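Local coordinates for protein carboxypeptidase A (Helicoverpa armigera, PDB 1JQG) that probably removes single residues from the C-terminal end of peptides as a zinc metallocarboxypeptidase, here in its proenzyme form, at residues M176-L188 against H226-R238. Sequence-based numbering, arbitrary orientation.
Sequences MQSLLHCREWVTL and HTFGGDRYWRKNR. With ZN (zinc ion), chain B.
The W185 indole lies between R232 and F228. The R232 guanidinium lies flat on one face, planes 11° apart, its CZ 3.8 Å from the six-membered ring centroid, a cation-pi stack. F228 CE2 lies toward the rim of the opposite face, ring planes at 39°. At the edge, NE1 donates in the ring plane to T227 OG1 (3.2 Å), also hydrogen-bonded to Y224 O. The R232 chain bends at chi2 (54°) to fold over W185, and R232 NH1 donates to a lone pair of R183 O at 3.0 Å. A leucine for W185 would probably leave R232 without its flat support and T227 OG1 without this donor.

R183 NH1 binds Y233 O (3.0 Å) and D50 of the activation peptide; R235 CD covers one face of the R183 guanidinium. R235 NE lies over a face of the H181 ring. H181 and E184 form the HxxE zinc motif of M14 carboxypeptidases, with H306 the third protein ligand, and D252 takes a hydrogen bond from H181 NE2 and a salt bridge from R235 NH2. The turns between strand 173-178 and helix 187-200 meet the end of helix 221-228 and its loop; helix 92-108 packs on W185, its E98 pairing with R232 NE.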
# COMPACT_ATOMS: atom_id res chain seq x y z
N MET A 176 7.18 -7.80 5.64
CA MET A 176 6.78 -6.44 5.24
C MET A 176 6.75 -6.31 3.72
O MET A 176 7.54 -6.92 3.01
CB MET A 176 7.82 -5.54 5.87
CG MET A 176 7.70 -4.07 5.63
SD MET A 176 9.30 -3.31 6.06
CE MET A 176 9.60 -4.08 7.63
N GLN A 177 5.75 -5.61 3.21
CA GLN A 177 5.63 -5.43 1.76
C GLN A 177 5.04 -4.09 1.37
O GLN A 177 4.31 -3.49 2.10
CB GLN A 177 4.75 -6.49 1.08
CG GLN A 177 3.33 -6.57 1.64
CD GLN A 177 2.50 -7.64 0.97
OE1 GLN A 177 2.95 -8.79 0.98
NE2 GLN A 177 1.34 -7.27 0.42
N SER A 178 5.29 -3.66 0.15
CA SER A 178 4.81 -2.40 -0.37
C SER A 178 4.58 -2.47 -1.87
O SER A 178 4.93 -3.44 -2.50
CB SER A 178 5.76 -1.23 -0.01
OG SER A 178 7.03 -1.34 -0.60
N LEU A 179 3.90 -1.44 -2.39
CA LEU A 179 3.62 -1.32 -3.81
C LEU A 179 2.69 -2.38 -4.38
O LEU A 179 2.67 -2.63 -5.56
CB LEU A 179 4.91 -1.22 -4.61
CG LEU A 179 5.67 0.13 -4.52
CD1 LEU A 179 6.89 0.16 -5.42
CD2 LEU A 179 4.82 1.35 -4.83
N LEU A 180 1.80 -2.93 -3.57
CA LEU A 180 0.77 -3.85 -4.01
C LEU A 180 -0.17 -3.10 -4.97
O LEU A 180 -0.57 -3.62 -6.01
CB LEU A 180 0.04 -4.46 -2.81
CG LEU A 180 -0.86 -5.66 -3.08
CD1 LEU A 180 -0.05 -6.79 -3.62
CD2 LEU A 180 -1.68 -6.12 -1.89
N HIS A 181 -0.53 -1.87 -4.59
CA HIS A 181 -1.22 -0.92 -5.42
C HIS A 181 -0.16 0.03 -5.98
O HIS A 181 0.34 0.99 -5.35
CB HIS A 181 -2.26 -0.17 -4.61
CG HIS A 181 -3.49 -0.96 -4.33
ND1 HIS A 181 -4.27 -0.86 -3.25
CD2 HIS A 181 -4.17 -1.92 -5.00
CE1 HIS A 181 -5.33 -1.58 -3.11
NE2 HIS A 181 -5.26 -2.28 -4.24
N CYS A 182 0.25 -0.20 -7.22
CA CYS A 182 1.34 0.48 -7.86
C CYS A 182 1.36 1.98 -7.86
O CYS A 182 2.45 2.56 -7.96
CB CYS A 182 1.40 -0.15 -9.23
SG CYS A 182 -0.09 -0.17 -10.22
N ARG A 183 0.26 2.67 -7.69
CA ARG A 183 0.21 4.13 -7.70
C ARG A 183 0.58 4.74 -6.35
O ARG A 183 0.79 5.95 -6.24
CB ARG A 183 -1.15 4.69 -8.07
CG ARG A 183 -2.30 4.34 -7.17
CD ARG A 183 -3.63 4.79 -7.76
NE ARG A 183 -4.72 4.71 -6.78
CZ ARG A 183 -5.99 4.92 -7.13
NH1 ARG A 183 -6.32 5.25 -8.36
NH2 ARG A 183 -6.98 4.88 -6.26
N GLU A 184 0.64 3.89 -5.32
CA GLU A 184 1.03 4.38 -4.00
C GLU A 184 2.54 4.44 -3.81
O GLU A 184 3.11 3.61 -3.09
CB GLU A 184 0.39 3.51 -2.92
CG GLU A 184 -1.09 3.41 -3.08
CD GLU A 184 -1.69 2.34 -2.21
OE1 GLU A 184 -2.94 2.37 -2.37
OE2 GLU A 184 -0.94 1.64 -1.55
N TRP A 185 3.19 5.39 -4.49
CA TRP A 185 4.63 5.50 -4.57
C TRP A 185 5.33 5.76 -3.28
O TRP A 185 6.40 5.24 -3.00
CB TRP A 185 5.04 6.61 -5.57
CG TRP A 185 4.82 6.23 -7.00
CD1 TRP A 185 4.18 5.13 -7.50
CD2 TRP A 185 5.26 6.98 -8.15
NE1 TRP A 185 4.19 5.16 -8.88
CE2 TRP A 185 4.83 6.29 -9.30
CE3 TRP A 185 5.96 8.20 -8.30
CZ2 TRP A 185 5.10 6.75 -10.57
CZ3 TRP A 185 6.22 8.65 -9.59
CH2 TRP A 185 5.79 7.93 -10.70
N VAL A 186 4.70 6.47 -2.36
CA VAL A 186 5.25 6.76 -1.05
C VAL A 186 5.45 5.52 -0.17
O VAL A 186 6.11 5.61 0.86
CB VAL A 186 4.41 7.84 -0.35
CG1 VAL A 186 3.08 7.36 0.23
CG2 VAL A 186 5.24 8.51 0.75
N THR A 187 4.94 4.34 -0.58
CA THR A 187 5.10 3.13 0.19
C THR A 187 6.48 2.51 0.06
O THR A 187 6.94 1.80 1.01
CB THR A 187 4.04 2.06 -0.13
OG1 THR A 187 4.15 1.63 -1.49
CG2 THR A 187 2.67 2.64 0.15
N LEU A 188 7.14 2.71 -1.08
CA LEU A 188 8.45 2.15 -1.37
C LEU A 188 9.55 2.70 -0.49
O LEU A 188 10.27 1.99 0.23
CB LEU A 188 8.81 2.31 -2.85
CG LEU A 188 10.17 1.70 -3.28
CD1 LEU A 188 10.29 0.18 -3.05
CD2 LEU A 188 10.53 1.95 -4.73
N HIS A 226 4.24 0.72 -15.27
CA HIS A 226 3.21 1.34 -16.07
C HIS A 226 2.89 2.73 -15.54
O HIS A 226 2.61 3.66 -16.31
CB HIS A 226 1.95 0.46 -16.07
CG HIS A 226 0.86 0.94 -16.99
ND1 HIS A 226 -0.41 1.29 -16.56
CD2 HIS A 226 0.86 1.10 -18.34
CE1 HIS A 226 -1.14 1.64 -17.61
NE2 HIS A 226 -0.38 1.58 -18.70
N THR A 227 2.92 2.90 -14.22
CA THR A 227 2.68 4.20 -13.61
C THR A 227 3.82 5.19 -13.84
O THR A 227 3.60 6.39 -13.73
CB THR A 227 2.44 4.06 -12.09
OG1 THR A 227 3.59 3.45 -11.50
CG2 THR A 227 1.23 3.19 -11.76
N PHE A 228 5.03 4.68 -14.09
CA PHE A 228 6.20 5.49 -14.36
C PHE A 228 6.20 6.15 -15.75
O PHE A 228 6.74 7.25 -15.92
CB PHE A 228 7.49 4.67 -14.24
CG PHE A 228 8.25 4.97 -12.97
CD1 PHE A 228 9.53 5.48 -13.04
CD2 PHE A 228 7.67 4.75 -11.71
CE1 PHE A 228 10.25 5.75 -11.90
CE2 PHE A 228 8.39 5.06 -10.59
CZ PHE A 228 9.67 5.54 -10.67
N GLY A 229 5.60 5.51 -16.73
CA GLY A 229 5.49 6.07 -18.05
C GLY A 229 4.14 5.76 -18.68
O GLY A 229 3.99 4.85 -19.48
N GLY A 230 3.13 6.50 -18.26
CA GLY A 230 1.77 6.23 -18.72
C GLY A 230 0.71 6.60 -17.67
O GLY A 230 0.62 7.73 -17.15
N ASP A 231 -0.11 5.59 -17.32
CA ASP A 231 -1.14 5.80 -16.33
C ASP A 231 -0.59 5.91 -14.92
O ASP A 231 -0.50 4.96 -14.14
CB ASP A 231 -2.18 4.69 -16.47
CG ASP A 231 -3.47 5.04 -15.77
OD1 ASP A 231 -4.54 4.81 -16.33
OD2 ASP A 231 -3.38 5.53 -14.62
N ARG A 232 -0.30 7.13 -14.45
CA ARG A 232 0.13 7.45 -13.11
C ARG A 232 -0.82 6.91 -12.04
O ARG A 232 -0.39 6.54 -10.93
CB ARG A 232 0.28 8.96 -12.91
CG ARG A 232 0.78 9.43 -11.55
CD ARG A 232 2.06 8.81 -11.10
NE ARG A 232 2.52 9.26 -9.78
CZ ARG A 232 2.07 8.68 -8.63
NH1 ARG A 232 1.19 7.68 -8.67
NH2 ARG A 232 2.50 9.09 -7.42
N TYR A 233 -2.14 6.98 -12.31
CA TYR A 233 -3.10 6.61 -11.28
C TYR A 233 -3.55 5.16 -11.39
O TYR A 233 -4.58 4.79 -10.80
CB TYR A 233 -4.28 7.57 -11.29
CG TYR A 233 -3.98 8.94 -10.76
CD1 TYR A 233 -4.36 10.09 -11.46
CD2 TYR A 233 -3.32 9.09 -9.53
CE1 TYR A 233 -4.09 11.35 -10.95
CE2 TYR A 233 -3.03 10.35 -9.02
CZ TYR A 233 -3.43 11.48 -9.74
OH TYR A 233 -3.16 12.71 -9.22
N TRP A 234 -2.79 4.34 -12.11
CA TRP A 234 -3.06 2.91 -12.19
C TRP A 234 -2.74 2.25 -10.83
O TRP A 234 -1.70 2.53 -10.23
CB TRP A 234 -2.28 2.32 -13.36
CG TRP A 234 -2.63 0.89 -13.66
CD1 TRP A 234 -2.00 -0.25 -13.23
CD2 TRP A 234 -3.73 0.45 -14.47
NE1 TRP A 234 -2.65 -1.37 -13.71
CE2 TRP A 234 -3.70 -0.96 -14.49
CE3 TRP A 234 -4.73 1.10 -15.19
CZ2 TRP A 234 -4.65 -1.73 -15.18
CZ3 TRP A 234 -5.66 0.36 -15.88
CH2 TRP A 234 -5.62 -1.04 -15.87
N ARG A 235 -3.56 1.31 -10.40
CA ARG A 235 -3.35 0.59 -9.14
C ARG A 235 -3.34 -0.93 -9.28
O ARG A 235 -2.85 -1.64 -8.42
CB ARG A 235 -4.43 1.00 -8.13
CG ARG A 235 -5.85 0.75 -8.59
CD ARG A 235 -6.88 1.27 -7.59
NE ARG A 235 -6.86 0.47 -6.37
CZ ARG A 235 -7.97 0.08 -5.74
NH1 ARG A 235 -9.14 0.43 -6.26
NH2 ARG A 235 -7.92 -0.64 -4.62
N LYS A 236 -4.00 -1.47 -10.29
CA LYS A 236 -4.13 -2.91 -10.46
C LYS A 236 -2.88 -3.48 -11.13
O LYS A 236 -1.92 -2.82 -11.56
CB LYS A 236 -5.39 -3.19 -11.29
CG LYS A 236 -6.68 -2.72 -10.67
CD LYS A 236 -7.91 -3.14 -11.47
CE LYS A 236 -7.94 -2.39 -12.81
NZ LYS A 236 -9.05 -2.98 -13.63
N ASN A 237 -2.85 -4.80 -11.33
CA ASN A 237 -1.74 -5.38 -12.11
C ASN A 237 -2.04 -5.22 -13.61
O ASN A 237 -2.86 -4.35 -13.98
CB ASN A 237 -1.56 -6.82 -11.73
CG ASN A 237 -2.67 -7.78 -12.17
OD1 ASN A 237 -3.80 -7.33 -12.47
ND2 ASN A 237 -2.47 -9.09 -12.22
N ARG A 238 -1.29 -5.93 -14.46
CA ARG A 238 -1.49 -5.75 -15.90
C ARG A 238 -1.99 -7.01 -16.61
O ARG A 238 -1.49 -7.41 -17.67
CB ARG A 238 -0.17 -5.24 -16.50
CG ARG A 238 0.26 -3.88 -16.01
CD ARG A 238 -0.69 -2.75 -16.39
NE ARG A 238 -0.62 -2.46 -17.83
CZ ARG A 238 -1.51 -1.73 -18.49
NH1 ARG A 238 -2.56 -1.20 -17.87
NH2 ARG A 238 -1.27 -1.59 -19.79
ZN ZN B . -3.88 0.51 -1.52
O HOH W 1 -2.94 -4.08 -7.32
O HOH W 2 -5.96 1.06 -0.36